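Phosphotriesterase homology protein (Escherichia coli, PDB 1BF6) hydrolyses phosphorylated glyceryl acetates, and also aromatic acetates and propionates, with the help of two zinc ions. Local coordinates at residues 208-213 with 239-244; 185-190 with 219-224; 37-42 with 255-260; 154-159 with 181-186. All coordinates share one frame; numbering follows the deposited sequence.

In the fold
The four contacts lie within one TIM-barrel domain, grouped around or beside its zinc site. Contact 3 spans the longest reach of chain: 37-42 opens it and 255-260 closes it, with the other three in between. Contact 4 comes next and runs straight into contact 2, which shares His185 and Cys186 with it, while the segments of contacts 1 and 2 alternate. Contact 1 is the hub, its centre about 11, 12 and 13 Å from the centres of contacts 2, 3 and 4, and it touches all three. Contact 3 stands about 22 Å, centre to centre, from contacts 2 and 4. Strand ends and the loops after them thus supply metal ligands in contacts 1, 2 and 4, while contact 3 joins outer elements.

Contact 1: residues 208-213 with 239-244; sequences DTIGKN and LSMDIT. With ZN (zinc ion), chain C; SO4 (sulfate ion), chain F.
Lys212 stretches its extended chain over Asp242 and ends on that residue's backbone, where NZ donates to Asp242 O at 2.7 Å. The donor stands 25° out of the carbonyl plane, and from there it also faces the carboxylate, a long salt bridge of 3.8 Å running from Lys212 NZ to Asp242 OD2. The other carboxylate oxygen belongs to the metal: Asp242 OD1 binds a zinc ion at 2.4 Å, alongside His11, His13 and Glu124. With CG anti to the backbone N (chi1 -172°), the Asp242 carboxylate is directed to that ion. A sulfate ion, probably from the crystallisation liquor, takes a bond from Lys212 NZ to its O3 (3.0 Å) and another from Thr244 OG1 to its O2 (2.8 Å), with Tyr215 as a further partner. Both segments are loops that follow adjacent parallel strands, 204-207 and 237-239, at the C-terminal end of a TIM barrel, the end on which such barrels carry their active sites. Behind the ligand, Ile210 N makes a weak bond to Ser240 O, and a water donates to both Ile210 O and Met241 O. Met241, bent twice along its chain, crosses Ile210 at about a right angle and lays SD on Ile210 CG2 at 3.6 Å. Its methyl also presses close to the type II turn of Thr209 to Lys212, where a side chain on Gly211 would crowd Met241 CE. Further out, Ser240 OG is bonded to Glu12.

Contact 2: residues 185-190 with 219-224; sequences HCDLKD and EKRIAM. With ZN (zinc ion), chain D; SO4 (sulfate ion), chain E.
Arg221 and Asp187 form a salt bridge in which NE donates to OD2 at 3.0 Å. The oxygen sits at the guanidinium edge, almost in its plane, yet the nitrogen comes to the carboxylate from above, 64° out of that plane. The two flat groups are therefore nearly perpendicular, their planes 81° apart, and the bond is bent, with 137° at the hydrogen. Extended from CG to NE, the arginine carries its head off the helix to the loop. Other partners complete the network: Arg221 NH1 is paired with Asp218, while Arg221 NH2 and Asp187 OD1 both bond to Thr209 OG1, which ties the bridge to the next loop. An alanine in place of Arg221 would probably leave Asp187 OD2 without its charged mate, and Asp218 and Thr209 without their bonds to the arginine. Leu188 CD2 lies at the edge of the guanidinium, 4.0 Å from Arg221 NH2. A turn along the helix, Met224 bends at its last torsion, which brings CE to 3.4 Å from Lys189 O, and the same methyl packs 4.0 Å from Asp187 CA. Near the surface, Asp190 OD1 touches Lys220 CD at 3.8 Å, short of a salt bridge to the ammonium, and is bonded to Tyr216. The CB of Lys189 is directed away from the helix, and its extended chain ends with NZ donating to O3 of a sulfate ion at 2.9 Å. The arrangement belongs to the TIM barrel: the loop after strand 181-183, which carries the zinc ligand His185, rests on helix 218-230, which follows neighbouring strand 204-207.

Contact 3: residues 37-42 with 255-260; sequences QEMNDL and YGYDYL
Glu38 on helix 32-44 meets Gly256 and Tyr257 in the type I turn that leads into helix 259-270, so that one outer helix of the TIM barrel, which follows its first strand, 7-12, packs on the turn before another, which comes after its last, 237-239. Glu38 OE1 accepts from Tyr257 N at 3.2 Å, the donor standing 45° out of the carboxylate plane. The same oxygen lies 3.3 Å from Gly256 CA, so close that a beta carbon at Gly256 would clash with it. One water donates to Glu38 O and Glu38 OE1 and accepts from Asp258 N, knitting helix to turn. Over one face of the Tyr257 ring comes Met39 CE, 3.6 Å from the centroid and 11° off the normal, a CH-pi contact with the sulfur farther above in a Met-aromatic arrangement. The bend at chi2 (-56°) helps turn this methyl back to the ring from a residue whose CB points away. Glu38 CG lies at the ring's edge, and Leu42 CD2 packs on Tyr257 CB at 3.8 Å. The phenol OH is bonded to the backbone O of His13, a zinc ligand. Asp41 OD2 and Asp258 OD2 come within 3.9 Å of each other, and Glu38 adds a third carboxylate. Lys250 forms salt bridges with all three, so its charge probably offsets a repulsion that would otherwise push helix and turn apart.

Contact 4: residues 154-159 with 181-186; sequences ISTHTS and VTVGHC. With ZN (zinc ion), chain D.
His157 and His185 meet in an offset edge-to-face pair, the edge of the His185 ring turned to the face of His157, with planes 87° apart. Both grip one zinc ion, His157 ND1 at 2.3 Å and His185 NE2 at 2.2 Å, and Glu124 is the third protein ligand. Ser159 OG accepts from His157 NE2 at 2.9 Å, lying in the ring plane; Thr158 O lies near the edge of the His185 ring, in its plane, and His185 ND1 is bonded to Asp208. Thr158 OG1, set between the backbone N and carbonyl carbon (chi1 59°), donates to Gly184 O at 2.7 Å, in the carbonyl plane. Its methyl CG2 packs on Val183 CG1 at 3.5 Å. With an alanine at Thr158, Gly184 O would probably lose its shorter bond, leaving the weak one from Thr158 N, and a gap would open beside Val183. On the strands that precede these loops the pairing is parallel: Thr182 N donates to Ile154 O, and Thr156 N to Thr182 O at 3.0 Å. Strands 154-157 and 181-183 are the ends of a beta-alpha-beta unit whose helix 164-173 packs on Val181 and Val183, with strands 122-126 and 204-207 flanking the pair.

Contact 1: residues 208-213 with 239-244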
loop_
_atom_site.group_PDB
_atom_site.type_symbol
_atom_site.label_atom_id
_atom_site.label_comp_id
_atom_site.label_asym_id
_atom_site.label_seq_id
_atom_site.Cartn_x
_atom_site.Cartn_y
_atom_site.Cartn_z
ATOM N N ASP A 208 5.923 -4.669 -2.624
ATOM C CA ASP A 208 6.030 -3.260 -2.221
ATOM C C ASP A 208 7.122 -2.897 -1.211
ATOM O O ASP A 208 7.070 -1.811 -0.621
ATOM C CB ASP A 208 4.678 -2.758 -1.686
ATOM C CG ASP A 208 4.092 -3.670 -0.616
ATOM O OD1 ASP A 208 4.861 -4.355 0.089
ATOM O OD2 ASP A 208 2.846 -3.730 -0.507
ATOM N N THR A 209 8.067 -3.804 -0.984
ATOM C CA THR A 209 9.170 -3.531 -0.062
ATOM C C THR A 209 10.494 -3.488 -0.854
ATOM O O THR A 209 11.577 -3.784 -0.325
ATOM C CB THR A 209 9.242 -4.564 1.084
ATOM O OG1 THR A 209 9.401 -5.886 0.554
ATOM C CG2 THR A 209 7.963 -4.510 1.950
ATOM N N ILE A 210 10.377 -3.127 -2.131
ATOM C CA ILE A 210 11.527 -3.020 -3.025
ATOM C C ILE A 210 12.546 -2.056 -2.423
ATOM O O ILE A 210 12.186 -0.953 -2.014
ATOM C CB ILE A 210 11.076 -2.524 -4.414
ATOM C CG1 ILE A 210 10.341 -3.653 -5.149
ATOM C CG2 ILE A 210 12.270 -2.023 -5.235
ATOM C CD1 ILE A 210 9.435 -3.166 -6.277
ATOM N N GLY A 211 13.804 -2.496 -2.347
ATOM C CA GLY A 211 14.856 -1.659 -1.784
ATOM C C GLY A 211 15.185 -1.973 -0.330
ATOM O O GLY A 211 16.224 -1.546 0.172
ATOM N N LYS A 212 14.304 -2.708 0.351
ATOM C CA LYS A 212 14.515 -3.074 1.754
ATOM C C LYS A 212 15.277 -4.388 1.801
ATOM O O LYS A 212 14.809 -5.400 2.324
ATOM C CB LYS A 212 13.164 -3.151 2.492
ATOM C CG LYS A 212 12.402 -1.823 2.396
ATOM C CD LYS A 212 11.228 -1.669 3.356
ATOM C CE LYS A 212 10.693 -0.249 3.239
ATOM N NZ LYS A 212 9.659 0.046 4.259
ATOM N N ASN A 213 16.495 -4.327 1.268
ATOM C CA ASN A 213 17.387 -5.468 1.151
ATOM C C ASN A 213 17.950 -6.078 2.432
ATOM O O ASN A 213 18.500 -7.182 2.409
ATOM C CB ASN A 213 18.485 -5.132 0.138
ATOM C CG ASN A 213 17.915 -4.752 -1.204
ATOM O OD1 ASN A 213 18.328 -3.772 -1.821
ATOM N ND2 ASN A 213 16.919 -5.508 -1.649
ATOM N N LEU A 239 3.451 -3.039 -7.688
ATOM C CA LEU A 239 4.746 -2.718 -7.077
ATOM C C LEU A 239 4.822 -1.404 -6.322
ATOM O O LEU A 239 4.077 -0.468 -6.607
ATOM C CB LEU A 239 5.816 -2.663 -8.190
ATOM C CG LEU A 239 5.892 -3.796 -9.228
ATOM C CD1 LEU A 239 6.889 -3.414 -10.328
ATOM C CD2 LEU A 239 6.296 -5.100 -8.592
ATOM N N SER A 240 5.780 -1.337 -5.386
ATOM C CA SER A 240 6.037 -0.132 -4.598
ATOM C C SER A 240 7.300 -0.251 -3.718
ATOM O O SER A 240 7.955 -1.295 -3.697
ATOM C CB SER A 240 4.817 0.249 -3.742
ATOM O OG SER A 240 4.380 1.566 -4.060
ATOM N N MET A 241 7.614 0.832 -3.006
ATOM C CA MET A 241 8.785 0.922 -2.119
ATOM C C MET A 241 8.409 0.922 -0.624
ATOM O O MET A 241 9.231 0.591 0.245
ATOM C CB MET A 241 9.534 2.237 -2.397
ATOM C CG MET A 241 9.958 2.467 -3.848
ATOM S SD MET A 241 11.134 1.258 -4.360
ATOM C CE MET A 241 12.524 1.728 -3.338
ATOM N N ASP A 242 7.172 1.325 -0.331
ATOM C CA ASP A 242 6.688 1.448 1.048
ATOM C C ASP A 242 7.640 2.338 1.874
ATOM O O ASP A 242 8.138 1.907 2.929
ATOM C CB ASP A 242 6.532 0.079 1.719
ATOM C CG ASP A 242 5.855 0.166 3.082
ATOM O OD1 ASP A 242 5.202 1.197 3.364
ATOM O OD2 ASP A 242 6.000 -0.778 3.865
ATOM N N ILE A 243 7.933 3.539 1.358
ATOM C CA ILE A 243 8.796 4.504 2.057
ATOM C C ILE A 243 8.077 4.877 3.366
ATOM O O ILE A 243 6.877 5.186 3.355
ATOM C CB ILE A 243 9.043 5.781 1.210
ATOM C CG1 ILE A 243 9.842 5.442 -0.057
ATOM C CG2 ILE A 243 9.750 6.845 2.031
ATOM C CD1 ILE A 243 11.176 4.774 0.206
ATOM N N THR A 244 8.814 4.836 4.476
ATOM C CA THR A 244 8.254 5.117 5.799
ATOM C C THR A 244 9.135 5.989 6.707
ATOM O O THR A 244 8.656 6.497 7.718
ATOM C CB THR A 244 8.005 3.797 6.580
ATOM O OG1 THR A 244 9.240 3.085 6.728
ATOM C CG2 THR A 244 7.001 2.888 5.866
HETATM ZN ZN ZN C . 3.152 0.945 4.616
HETATM S S SO4 F . 10.572 -0.095 8.151
HETATM O O1 SO4 F . 11.556 -0.269 9.216
HETATM O O2 SO4 F . 9.629 1.042 8.528
HETATM O O3 SO4 F . 11.216 0.281 6.788
HETATM O O4 SO4 F . 9.824 -1.408 7.937
HETATM O O HOH W 1 11.800 0.557 0.328
#

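Contact 2: residues 185-190 with 219-224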
loop_
_atom_site.group_PDB
_atom_site.type_symbol
_atom_site.label_atom_id
_atom_site.label_comp_id
_atom_site.label_asym_id
_atom_site.label_seq_id
_atom_site.Cartn_x
_atom_site.Cartn_y
_atom_site.Cartn_z
ATOM N N HIS A 185 2.968 -6.369 1.075
ATOM C CA HIS A 185 4.197 -6.999 1.558
ATOM C C HIS A 185 4.334 -8.494 1.348
ATOM O O HIS A 185 4.671 -9.224 2.278
ATOM C CB HIS A 185 4.406 -6.704 3.045
ATOM C CG HIS A 185 4.036 -5.319 3.438
ATOM N ND1 HIS A 185 4.258 -4.207 2.660
ATOM C CD2 HIS A 185 3.371 -4.879 4.532
ATOM C CE1 HIS A 185 3.723 -3.171 3.275
ATOM N NE2 HIS A 185 3.187 -3.561 4.406
ATOM N N CYS A 186 4.099 -8.967 0.128
ATOM C CA CYS A 186 4.240 -10.396 -0.140
ATOM C C CYS A 186 5.681 -10.747 -0.491
ATOM O O CYS A 186 6.010 -11.920 -0.669
ATOM C CB CYS A 186 3.342 -10.816 -1.308
ATOM S SG CYS A 186 1.576 -10.617 -1.017
ATOM N N ASP A 187 6.534 -9.725 -0.519
ATOM C CA ASP A 187 7.937 -9.874 -0.915
ATOM C C ASP A 187 9.008 -9.679 0.181
ATOM O O ASP A 187 10.019 -9.017 -0.049
ATOM C CB ASP A 187 8.208 -8.919 -2.091
ATOM C CG ASP A 187 8.066 -7.445 -1.702
ATOM O OD1 ASP A 187 7.382 -7.137 -0.693
ATOM O OD2 ASP A 187 8.637 -6.572 -2.402
ATOM N N LEU A 188 8.801 -10.270 1.354
ATOM C CA LEU A 188 9.780 -10.164 2.442
ATOM C C LEU A 188 10.432 -11.511 2.784
ATOM O O LEU A 188 11.210 -11.624 3.729
ATOM C CB LEU A 188 9.152 -9.506 3.677
ATOM C CG LEU A 188 8.951 -7.998 3.533
ATOM C CD1 LEU A 188 8.029 -7.443 4.615
ATOM C CD2 LEU A 188 10.301 -7.316 3.565
ATOM N N LYS A 189 10.142 -12.519 1.967
ATOM C CA LYS A 189 10.688 -13.865 2.123
ATOM C C LYS A 189 10.308 -14.675 0.881
ATOM O O LYS A 189 9.536 -14.192 0.042
ATOM C CB LYS A 189 10.113 -14.547 3.372
ATOM C CG LYS A 189 8.637 -14.873 3.270
ATOM C CD LYS A 189 8.189 -15.746 4.409
ATOM C CE LYS A 189 6.687 -15.915 4.395
ATOM N NZ LYS A 189 6.243 -16.696 5.571
ATOM N N ASP A 190 10.895 -15.866 0.736
ATOM C CA ASP A 190 10.578 -16.759 -0.378
ATOM C C ASP A 190 9.124 -17.080 -0.060
ATOM O O ASP A 190 8.833 -17.769 0.917
ATOM C CB ASP A 190 11.450 -18.027 -0.341
ATOM C CG ASP A 190 12.937 -17.747 -0.658
ATOM O OD1 ASP A 190 13.270 -16.623 -1.084
ATOM O OD2 ASP A 190 13.777 -18.662 -0.484
ATOM N N GLU A 219 17.220 -9.103 -5.487
ATOM C CA GLU A 219 17.537 -10.173 -6.431
ATOM C C GLU A 219 16.508 -11.301 -6.315
ATOM O O GLU A 219 16.128 -11.922 -7.313
ATOM C CB GLU A 219 18.942 -10.727 -6.162
ATOM C CG GLU A 219 19.322 -11.886 -7.080
ATOM C CD GLU A 219 20.700 -12.477 -6.778
ATOM O OE1 GLU A 219 21.350 -12.033 -5.799
ATOM O OE2 GLU A 219 21.131 -13.394 -7.523
ATOM N N LYS A 220 16.068 -11.569 -5.088
ATOM C CA LYS A 220 15.077 -12.607 -4.849
ATOM C C LYS A 220 13.666 -12.135 -5.202
ATOM O O LYS A 220 12.833 -12.943 -5.595
ATOM C CB LYS A 220 15.169 -13.125 -3.422
ATOM C CG LYS A 220 16.438 -13.908 -3.175
ATOM C CD LYS A 220 16.440 -14.592 -1.825
ATOM C CE LYS A 220 17.700 -15.442 -1.681
ATOM N NZ LYS A 220 17.684 -16.283 -0.452
ATOM N N ARG A 221 13.414 -10.833 -5.077
ATOM C CA ARG A 221 12.121 -10.262 -5.462
ATOM C C ARG A 221 12.031 -10.428 -6.992
ATOM O O ARG A 221 10.998 -10.842 -7.531
ATOM C CB ARG A 221 12.035 -8.764 -5.105
ATOM C CG ARG A 221 12.010 -8.444 -3.602
ATOM C CD ARG A 221 11.756 -6.962 -3.359
ATOM N NE ARG A 221 11.578 -6.696 -1.931
ATOM C CZ ARG A 221 12.569 -6.527 -1.055
ATOM N NH1 ARG A 221 13.840 -6.562 -1.444
ATOM N NH2 ARG A 221 12.289 -6.437 0.243
ATOM N N ILE A 222 13.137 -10.137 -7.679
ATOM C CA ILE A 222 13.198 -10.268 -9.136
ATOM C C ILE A 222 12.943 -11.719 -9.559
ATOM O O ILE A 222 12.169 -11.961 -10.489
ATOM C CB ILE A 222 14.557 -9.710 -9.698
ATOM C CG1 ILE A 222 14.498 -8.177 -9.716
ATOM C CG2 ILE A 222 14.844 -10.263 -11.093
ATOM C CD1 ILE A 222 15.834 -7.502 -9.981
ATOM N N ALA A 223 13.532 -12.675 -8.837
ATOM C CA ALA A 223 13.349 -14.096 -9.139
ATOM C C ALA A 223 11.861 -14.480 -8.990
ATOM O O ALA A 223 11.331 -15.236 -9.809
ATOM C CB ALA A 223 14.212 -14.946 -8.239
ATOM N N MET A 224 11.197 -13.951 -7.958
ATOM C CA MET A 224 9.776 -14.243 -7.754
ATOM C C MET A 224 8.949 -13.597 -8.857
ATOM O O MET A 224 8.003 -14.207 -9.352
ATOM C CB MET A 224 9.283 -13.788 -6.367
ATOM C CG MET A 224 9.772 -14.669 -5.224
ATOM S SD MET A 224 8.670 -14.671 -3.767
ATOM C CE MET A 224 9.022 -13.068 -3.103
HETATM ZN ZN ZN D . 2.569 -2.096 5.893
HETATM S S SO4 E . 2.765 -17.774 6.579
HETATM O O1 SO4 E . 3.741 -18.174 7.590
HETATM O O2 SO4 E . 1.568 -17.102 7.253
HETATM O O3 SO4 E . 3.344 -16.756 5.559
HETATM O O4 SO4 E . 2.345 -19.010 5.782
#

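Contact 3: residues 37-42 with 255-260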
loop_
_atom_site.group_PDB
_atom_site.type_symbol
_atom_site.label_atom_id
_atom_site.label_comp_id
_atom_site.label_asym_id
_atom_site.label_seq_id
_atom_site.Cartn_x
_atom_site.Cartn_y
_atom_site.Cartn_z
ATOM N N GLN A 37 9.978 17.249 -3.615
ATOM C CA GLN A 37 11.063 17.037 -4.576
ATOM C C GLN A 37 11.042 15.593 -5.081
ATOM O O GLN A 37 11.235 15.345 -6.279
ATOM C CB GLN A 37 12.423 17.372 -3.943
ATOM C CG GLN A 37 12.649 18.875 -3.724
ATOM C CD GLN A 37 13.646 19.193 -2.597
ATOM O OE1 GLN A 37 14.546 18.400 -2.280
ATOM N NE2 GLN A 37 13.476 20.360 -1.982
ATOM N N GLU A 38 10.766 14.649 -4.178
ATOM C CA GLU A 38 10.693 13.234 -4.534
ATOM C C GLU A 38 9.528 12.972 -5.492
ATOM O O GLU A 38 9.620 12.111 -6.363
ATOM C CB GLU A 38 10.522 12.377 -3.281
ATOM C CG GLU A 38 11.705 12.440 -2.305
ATOM C CD GLU A 38 12.783 11.395 -2.574
ATOM O OE1 GLU A 38 12.619 10.539 -3.472
ATOM O OE2 GLU A 38 13.802 11.413 -1.850
ATOM N N MET A 39 8.429 13.706 -5.326
ATOM C CA MET A 39 7.269 13.520 -6.201
ATOM C C MET A 39 7.587 14.074 -7.583
ATOM O O MET A 39 7.183 13.495 -8.582
ATOM C CB MET A 39 6.002 14.161 -5.610
ATOM C CG MET A 39 5.523 13.518 -4.295
ATOM S SD MET A 39 5.202 11.740 -4.344
ATOM C CE MET A 39 6.627 11.071 -3.401
ATOM N N ASN A 40 8.342 15.171 -7.641
ATOM C CA ASN A 40 8.747 15.748 -8.922
ATOM C C ASN A 40 9.661 14.762 -9.659
ATOM O O ASN A 40 9.557 14.605 -10.877
ATOM C CB ASN A 40 9.470 17.085 -8.727
ATOM C CG ASN A 40 8.534 18.209 -8.324
ATOM O OD1 ASN A 40 8.958 19.199 -7.724
ATOM N ND2 ASN A 40 7.267 18.079 -8.673
ATOM N N ASP A 41 10.534 14.077 -8.915
ATOM C CA ASP A 41 11.439 13.082 -9.502
ATOM C C ASP A 41 10.615 11.922 -10.070
ATOM O O ASP A 41 10.915 11.388 -11.139
ATOM C CB ASP A 41 12.412 12.529 -8.448
ATOM C CG ASP A 41 13.386 13.579 -7.910
ATOM O OD1 ASP A 41 13.377 14.740 -8.382
ATOM O OD2 ASP A 41 14.157 13.230 -6.991
ATOM N N LEU A 42 9.590 11.513 -9.326
ATOM C CA LEU A 42 8.721 10.436 -9.775
ATOM C C LEU A 42 8.015 10.834 -11.077
ATOM O O LEU A 42 7.912 10.026 -11.999
ATOM C CB LEU A 42 7.671 10.101 -8.707
ATOM C CG LEU A 42 8.083 9.286 -7.481
ATOM C CD1 LEU A 42 6.854 9.108 -6.578
ATOM C CD2 LEU A 42 8.650 7.938 -7.890
ATOM N N TYR A 255 17.533 6.257 -0.582
ATOM C CA TYR A 255 17.319 5.859 -1.968
ATOM C C TYR A 255 16.148 6.527 -2.685
ATOM O O TYR A 255 16.125 6.572 -3.916
ATOM C CB TYR A 255 17.212 4.334 -2.057
ATOM C CG TYR A 255 16.271 3.721 -1.040
ATOM C CD1 TYR A 255 16.715 3.395 0.250
ATOM C CD2 TYR A 255 14.938 3.461 -1.362
ATOM C CE1 TYR A 255 15.847 2.823 1.197
ATOM C CE2 TYR A 255 14.064 2.890 -0.419
ATOM C CZ TYR A 255 14.524 2.579 0.852
ATOM O OH TYR A 255 13.655 2.048 1.782
ATOM N N GLY A 256 15.184 7.041 -1.918
ATOM C CA GLY A 256 14.023 7.707 -2.500
ATOM C C GLY A 256 12.980 6.813 -3.171
ATOM O O GLY A 256 13.218 5.617 -3.438
ATOM N N TYR A 257 11.816 7.405 -3.443
ATOM C CA TYR A 257 10.710 6.697 -4.096
ATOM C C TYR A 257 11.063 6.260 -5.514
ATOM O O TYR A 257 10.735 5.141 -5.920
ATOM C CB TYR A 257 9.461 7.580 -4.173
ATOM C CG TYR A 257 8.933 8.050 -2.841
ATOM C CD1 TYR A 257 9.484 9.159 -2.211
ATOM C CD2 TYR A 257 7.866 7.392 -2.217
ATOM C CE1 TYR A 257 9.003 9.605 -1.005
ATOM C CE2 TYR A 257 7.365 7.834 -0.998
ATOM C CZ TYR A 257 7.943 8.944 -0.399
ATOM O OH TYR A 257 7.478 9.403 0.804
ATOM N N ASP A 258 11.745 7.131 -6.258
ATOM C CA ASP A 258 12.115 6.813 -7.640
ATOM C C ASP A 258 13.180 5.737 -7.816
ATOM O O ASP A 258 13.591 5.461 -8.936
ATOM C CB ASP A 258 12.458 8.077 -8.438
ATOM C CG ASP A 258 13.779 8.730 -8.015
ATOM O OD1 ASP A 258 14.402 8.332 -7.005
ATOM O OD2 ASP A 258 14.181 9.678 -8.717
ATOM N N TYR A 259 13.641 5.150 -6.712
ATOM C CA TYR A 259 14.613 4.061 -6.764
ATOM C C TYR A 259 13.982 2.934 -7.581
ATOM O O TYR A 259 14.672 2.177 -8.258
ATOM C CB TYR A 259 14.916 3.556 -5.349
ATOM C CG TYR A 259 15.809 2.351 -5.279
ATOM C CD1 TYR A 259 15.287 1.055 -5.311
ATOM C CD2 TYR A 259 17.185 2.500 -5.126
ATOM C CE1 TYR A 259 16.120 -0.063 -5.188
ATOM C CE2 TYR A 259 18.020 1.398 -4.998
ATOM C CZ TYR A 259 17.484 0.127 -5.030
ATOM O OH TYR A 259 18.326 -0.947 -4.901
ATOM N N LEU A 260 12.656 2.829 -7.502
ATOM C CA LEU A 260 11.925 1.804 -8.236
ATOM C C LEU A 260 12.212 1.919 -9.731
ATOM O O LEU A 260 12.428 0.914 -10.405
ATOM C CB LEU A 260 10.413 1.971 -8.000
ATOM C CG LEU A 260 9.474 0.996 -8.713
ATOM C CD1 LEU A 260 9.684 -0.411 -8.199
ATOM C CD2 LEU A 260 8.022 1.425 -8.497
HETATM O O HOH W 2 11.607 10.049 -5.806
HETATM O O HOH W 3 13.667 10.118 -11.320
#

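Contact 4: residues 154-159 with 181-186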
loop_
_atom_site.group_PDB
_atom_site.type_symbol
_atom_site.label_atom_id
_atom_site.label_comp_id
_atom_site.label_asym_id
_atom_site.label_seq_id
_atom_site.Cartn_x
_atom_site.Cartn_y
_atom_site.Cartn_z
ATOM N N ILE A 154 -9.870 -2.868 -0.824
ATOM C CA ILE A 154 -9.154 -3.083 0.432
ATOM C C ILE A 154 -7.686 -3.405 0.121
ATOM O O ILE A 154 -7.393 -4.248 -0.726
ATOM C CB ILE A 154 -9.802 -4.258 1.212
ATOM C CG1 ILE A 154 -11.214 -3.852 1.654
ATOM C CG2 ILE A 154 -8.918 -4.717 2.377
ATOM C CD1 ILE A 154 -12.047 -5.005 2.164
ATOM N N SER A 155 -6.778 -2.733 0.821
ATOM C CA SER A 155 -5.337 -2.928 0.650
ATOM C C SER A 155 -4.764 -3.290 2.021
ATOM O O SER A 155 -4.890 -2.520 2.971
ATOM C CB SER A 155 -4.705 -1.646 0.111
ATOM O OG SER A 155 -3.311 -1.816 -0.079
ATOM N N THR A 156 -4.114 -4.444 2.110
ATOM C CA THR A 156 -3.607 -4.928 3.393
ATOM C C THR A 156 -2.106 -4.825 3.700
ATOM O O THR A 156 -1.300 -4.494 2.833
ATOM C CB THR A 156 -4.013 -6.407 3.597
ATOM O OG1 THR A 156 -3.087 -7.255 2.910
ATOM C CG2 THR A 156 -5.445 -6.677 3.064
ATOM N N HIS A 157 -1.768 -5.140 4.953
ATOM C CA HIS A 157 -0.389 -5.189 5.460
ATOM C C HIS A 157 -0.182 -6.592 6.014
ATOM O O HIS A 157 -0.928 -7.019 6.905
ATOM C CB HIS A 157 -0.161 -4.185 6.619
ATOM C CG HIS A 157 1.045 -4.482 7.485
ATOM N ND1 HIS A 157 2.158 -3.671 7.479
ATOM C CD2 HIS A 157 1.212 -5.447 8.425
ATOM C CE1 HIS A 157 2.968 -4.151 8.404
ATOM N NE2 HIS A 157 2.444 -5.225 9.005
ATOM N N THR A 158 0.757 -7.344 5.448
ATOM C CA THR A 158 1.073 -8.644 6.015
ATOM C C THR A 158 2.417 -8.401 6.708
ATOM O O THR A 158 3.281 -7.693 6.175
ATOM C CB THR A 158 1.214 -9.813 4.983
ATOM O OG1 THR A 158 2.251 -9.532 4.033
ATOM C CG2 THR A 158 -0.110 -10.093 4.281
ATOM N N SER A 159 2.534 -8.885 7.936
ATOM C CA SER A 159 3.764 -8.737 8.710
ATOM C C SER A 159 4.758 -9.803 8.276
ATOM O O SER A 159 4.549 -10.998 8.490
ATOM C CB SER A 159 3.463 -8.827 10.205
ATOM O OG SER A 159 2.897 -7.612 10.655
ATOM N N VAL A 181 -9.420 -6.914 -3.471
ATOM C CA VAL A 181 -8.444 -6.931 -2.379
ATOM C C VAL A 181 -7.012 -7.074 -2.946
ATOM O O VAL A 181 -6.777 -7.844 -3.882
ATOM C CB VAL A 181 -8.695 -8.137 -1.431
ATOM C CG1 VAL A 181 -7.644 -8.185 -0.320
ATOM C CG2 VAL A 181 -10.103 -8.060 -0.831
ATOM N N THR A 182 -6.077 -6.315 -2.386
ATOM C CA THR A 182 -4.672 -6.401 -2.784
ATOM C C THR A 182 -3.860 -6.657 -1.500
ATOM O O THR A 182 -4.007 -5.932 -0.517
ATOM C CB THR A 182 -4.202 -5.140 -3.549
ATOM O OG1 THR A 182 -2.854 -5.339 -3.993
ATOM C CG2 THR A 182 -4.288 -3.879 -2.695
ATOM N N VAL A 183 -3.082 -7.736 -1.493
ATOM C CA VAL A 183 -2.287 -8.142 -0.326
ATOM C C VAL A 183 -0.893 -7.496 -0.292
ATOM O O VAL A 183 -0.048 -7.770 -1.149
ATOM C CB VAL A 183 -2.151 -9.682 -0.266
ATOM C CG1 VAL A 183 -1.366 -10.106 0.965
ATOM C CG2 VAL A 183 -3.532 -10.330 -0.241
ATOM N N GLY A 184 -0.666 -6.662 0.721
ATOM C CA GLY A 184 0.601 -5.957 0.850
ATOM C C GLY A 184 1.743 -6.753 1.446
ATOM O O GLY A 184 1.534 -7.695 2.214
ATOM N N HIS A 185 2.968 -6.369 1.075
ATOM C CA HIS A 185 4.197 -6.999 1.558
ATOM C C HIS A 185 4.334 -8.494 1.348
ATOM O O HIS A 185 4.671 -9.224 2.278
ATOM C CB HIS A 185 4.406 -6.704 3.045
ATOM C CG HIS A 185 4.036 -5.319 3.438
ATOM N ND1 HIS A 185 4.258 -4.207 2.660
ATOM C CD2 HIS A 185 3.371 -4.879 4.532
ATOM C CE1 HIS A 185 3.723 -3.171 3.275
ATOM N NE2 HIS A 185 3.187 -3.561 4.406
ATOM N N CYS A 186 4.099 -8.967 0.128
ATOM C CA CYS A 186 4.240 -10.396 -0.140
ATOM C C CYS A 186 5.681 -10.747 -0.491
ATOM O O CYS A 186 6.010 -11.920 -0.669
ATOM C CB CYS A 186 3.342 -10.816 -1.308
ATOM S SG CYS A 186 1.576 -10.617 -1.017
HETATM ZN ZN ZN D . 2.569 -2.096 5.893
#